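Local coordinates for protein heat shock protease HtrA (Thermotoga maritima, PDB 1L1J) that probably acts as an ATP-independent serine endopeptidase of the heat-shock response, the chain here being its trypsin-like protease domain, at residues A[18-23]-A[80-85]. Residues are numbered along the deposited sequence; the frame is centred on the assembly and turned at random.
Sequences VKIDVV and DNITVT
Lys19 and Thr85 lie flank to flank on one face of the antiparallel sheet in which strands 17-23 and 83-85 are neighbours, part of the N-terminal beta-barrel of the chymotrypsin-like fold and a good example of how a beta-sheet separates polar from apolar side chains. The lysine chain runs fully extended, and its CD passes 3.4 Å from Thr85 OG1. On the same face Asp21 slants across Thr83. With chi1 at 45° its CG is set between the backbone N and the carbonyl carbon, and the carboxylate leans toward the neighbouring strand, OD2 coming 3.3 Å from Thr83 CB. Lys19 NZ and Asp21 OD2 form a long salt bridge of 3.8 Å.

The backbones bond at Lys19–Thr85 and Asp21–Thr83. Lys19 N reaches Thr85 O at 3.0 Å and 168°, whereas the return bond from Thr85 N to Lys19 O is weak; Asp21 and Thr83 exchange bonds in both directions. Between them, Ile20 and Val84 form a non-hydrogen-bonded pair whose side chains occupy the other face. There Ile20 CG2 meets Ile82 CG2 at 4.1 Å, both isoleucines pointing the same way onto Val76 of helix 73-76, which carries the predicted catalytic His74.

Chemically, buried Ile20 and Val84 make one face apolar; the other holds partly exposed Lys19, Asp21 and Thr83, with Thr85 buried among them, and lysine and aspartate probably temper each other's charge.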
ATOM      1  N   VAL A  18       4.858  -4.039  -5.134  1.00 47.91           N
ATOM      2  CA  VAL A  18       4.086  -4.544  -6.260  1.00 47.93           C
ATOM      3  C   VAL A  18       2.811  -3.800  -6.591  1.00 49.39           C
ATOM      4  O   VAL A  18       2.365  -2.933  -5.851  1.00 50.81           O
ATOM      5  CB  VAL A  18       3.680  -6.014  -6.031  1.00 47.00           C
ATOM      6  CG1 VAL A  18       4.863  -6.826  -5.560  1.00 45.88           C
ATOM      7  CG2 VAL A  18       2.552  -6.080  -5.015  1.00 47.53           C
ATOM      8  N   LYS A  19       2.228  -4.189  -7.720  1.00 51.28           N
ATOM      9  CA  LYS A  19       0.980  -3.644  -8.243  1.00 52.92           C
ATOM     10  C   LYS A  19      -0.120  -4.674  -7.946  1.00 54.46           C
ATOM     11  O   LYS A  19       0.165  -5.857  -7.771  1.00 54.87           O
ATOM     12  CB  LYS A  19       1.111  -3.446  -9.763  1.00 52.53           C
ATOM     13  CG  LYS A  19      -0.209  -3.352 -10.525  1.00 50.75           C
ATOM     14  CD  LYS A  19       0.002  -3.503 -12.031  1.00 50.90           C
ATOM     15  CE  LYS A  19      -1.341  -3.534 -12.782  1.00 51.07           C
ATOM     16  NZ  LYS A  19      -1.212  -3.894 -14.232  1.00 49.19           N
ATOM     17  N   ILE A  20      -1.370  -4.238  -7.887  1.00 55.62           N
ATOM     18  CA  ILE A  20      -2.454  -5.166  -7.623  1.00 58.45           C
ATOM     19  C   ILE A  20      -3.697  -4.789  -8.426  1.00 62.31           C
ATOM     20  O   ILE A  20      -4.433  -3.864  -8.070  1.00 62.82           O
ATOM     21  CB  ILE A  20      -2.788  -5.211  -6.117  1.00 56.80           C
ATOM     22  CG1 ILE A  20      -1.546  -5.648  -5.336  1.00 55.37           C
ATOM     23  CG2 ILE A  20      -3.929  -6.184  -5.865  1.00 55.62           C
ATOM     24  CD1 ILE A  20      -1.752  -5.759  -3.858  1.00 54.37           C
ATOM     25  N   ASP A  21      -3.907  -5.508  -9.527  1.00 65.88           N
ATOM     26  CA  ASP A  21      -5.044  -5.270 -10.407  1.00 68.57           C
ATOM     27  C   ASP A  21      -6.035  -6.422 -10.322  1.00 69.67           C
ATOM     28  O   ASP A  21      -5.656  -7.590 -10.387  1.00 69.91           O
ATOM     29  CB  ASP A  21      -4.569  -5.054 -11.861  1.00 69.68           C
ATOM     30  CG  ASP A  21      -3.512  -6.071 -12.312  1.00 71.54           C
ATOM     31  OD1 ASP A  21      -2.525  -6.293 -11.576  1.00 72.33           O
ATOM     32  OD2 ASP A  21      -3.652  -6.635 -13.422  1.00 72.31           O
ATOM     33  N   VAL A  22      -7.307  -6.068 -10.159  1.00 70.87           N
ATOM     34  CA  VAL A  22      -8.400  -7.029 -10.028  1.00 71.48           C
ATOM     35  C   VAL A  22      -9.474  -6.774 -11.089  1.00 72.51           C
ATOM     36  O   VAL A  22     -10.120  -5.722 -11.085  1.00 72.79           O
ATOM     37  CB  VAL A  22      -9.030  -6.910  -8.618  1.00 71.18           C
ATOM     38  CG1 VAL A  22     -10.250  -7.818  -8.495  1.00 71.23           C
ATOM     39  CG2 VAL A  22      -7.988  -7.252  -7.569  1.00 69.14           C
ATOM     40  N   VAL A  23      -9.666  -7.740 -11.989  1.00 73.25           N
ATOM     41  CA  VAL A  23     -10.655  -7.607 -13.063  1.00 75.00           C
ATOM     42  C   VAL A  23     -12.096  -7.520 -12.545  1.00 76.51           C
ATOM     43  O   VAL A  23     -12.388  -7.927 -11.416  1.00 77.31           O
ATOM     44  CB  VAL A  23     -10.549  -8.781 -14.068  1.00 73.71           C
ATOM     45  CG1 VAL A  23     -11.585  -8.621 -15.180  1.00 73.87           C
ATOM     46  CG2 VAL A  23      -9.152  -8.826 -14.662  1.00 72.42           C
ATOM     47  N   ASP A  80     -11.714 -12.409  -6.006  1.00 87.82           N
ATOM     48  CA  ASP A  80     -11.644 -13.727  -6.624  1.00 88.52           C
ATOM     49  C   ASP A  80     -10.524 -13.720  -7.659  1.00 87.83           C
ATOM     50  O   ASP A  80      -9.730 -14.662  -7.757  1.00 87.98           O
ATOM     51  CB  ASP A  80     -12.977 -14.022  -7.323  1.00 90.32           C
ATOM     52  CG  ASP A  80     -13.368 -12.929  -8.334  1.00 91.71           C
ATOM     53  OD1 ASP A  80     -12.763 -12.861  -9.430  1.00 91.94           O
ATOM     54  OD2 ASP A  80     -14.277 -12.124  -8.027  1.00 92.04           O
ATOM     55  N   ASN A  81     -10.483 -12.632  -8.423  1.00 86.34           N
ATOM     56  CA  ASN A  81      -9.510 -12.429  -9.484  1.00 84.32           C
ATOM     57  C   ASN A  81      -8.488 -11.383  -9.045  1.00 82.04           C
ATOM     58  O   ASN A  81      -8.730 -10.183  -9.167  1.00 82.53           O
ATOM     59  CB  ASN A  81     -10.239 -11.958 -10.749  1.00 85.52           C
ATOM     60  CG  ASN A  81      -9.297 -11.689 -11.903  1.00 86.98           C
ATOM     61  OD1 ASN A  81      -8.724 -12.611 -12.490  1.00 86.86           O
ATOM     62  ND2 ASN A  81      -9.125 -10.415 -12.232  1.00 87.47           N
ATOM     63  N   ILE A  82      -7.347 -11.841  -8.540  1.00 78.47           N
ATOM     64  CA  ILE A  82      -6.308 -10.933  -8.077  1.00 75.50           C
ATOM     65  C   ILE A  82      -5.029 -11.089  -8.880  1.00 73.86           C
ATOM     66  O   ILE A  82      -4.442 -12.169  -8.910  1.00 74.31           O
ATOM     67  CB  ILE A  82      -5.974 -11.193  -6.606  1.00 75.53           C
ATOM     68  CG1 ILE A  82      -7.259 -11.211  -5.782  1.00 74.11           C
ATOM     69  CG2 ILE A  82      -5.014 -10.127  -6.096  1.00 74.80           C
ATOM     70  CD1 ILE A  82      -7.051 -11.633  -4.347  1.00 73.36           C
ATOM     71  N   THR A  83      -4.587 -10.004  -9.510  1.00 71.67           N
ATOM     72  CA  THR A  83      -3.368 -10.026 -10.318  1.00 68.58           C
ATOM     73  C   THR A  83      -2.252  -9.176  -9.687  1.00 66.19           C
ATOM     74  O   THR A  83      -2.453  -8.006  -9.356  1.00 65.62           O
ATOM     75  CB  THR A  83      -3.646  -9.509 -11.767  1.00 69.11           C
ATOM     76  OG1 THR A  83      -4.814 -10.155 -12.299  1.00 68.69           O
ATOM     77  CG2 THR A  83      -2.448  -9.802 -12.684  1.00 67.59           C
ATOM     78  N   VAL A  84      -1.076  -9.775  -9.522  1.00 63.06           N
ATOM     79  CA  VAL A  84       0.062  -9.074  -8.942  1.00 60.90           C
ATOM     80  C   VAL A  84       1.175  -8.882  -9.963  1.00 61.09           C
ATOM     81  O   VAL A  84       1.651  -9.846 -10.562  1.00 61.88           O
ATOM     82  CB  VAL A  84       0.624  -9.837  -7.721  1.00 58.44           C
ATOM     83  CG1 VAL A  84       2.054  -9.393  -7.425  1.00 56.05           C
ATOM     84  CG2 VAL A  84      -0.251  -9.568  -6.517  1.00 56.57           C
ATOM     85  N   THR A  85       1.593  -7.636 -10.158  1.00 59.35           N
ATOM     86  CA  THR A  85       2.659  -7.348 -11.112  1.00 58.74           C
ATOM     87  C   THR A  85       3.903  -6.818 -10.370  1.00 58.70           C
ATOM     88  O   THR A  85       3.787  -6.007  -9.447  1.00 58.23           O
ATOM     89  CB  THR A  85       2.181  -6.320 -12.172  1.00 58.13           C
ATOM     90  OG1 THR A  85       0.894  -6.709 -12.677  1.00 56.63           O
ATOM     91  CG2 THR A  85       3.172  -6.251 -13.326  1.00 55.70           C
TER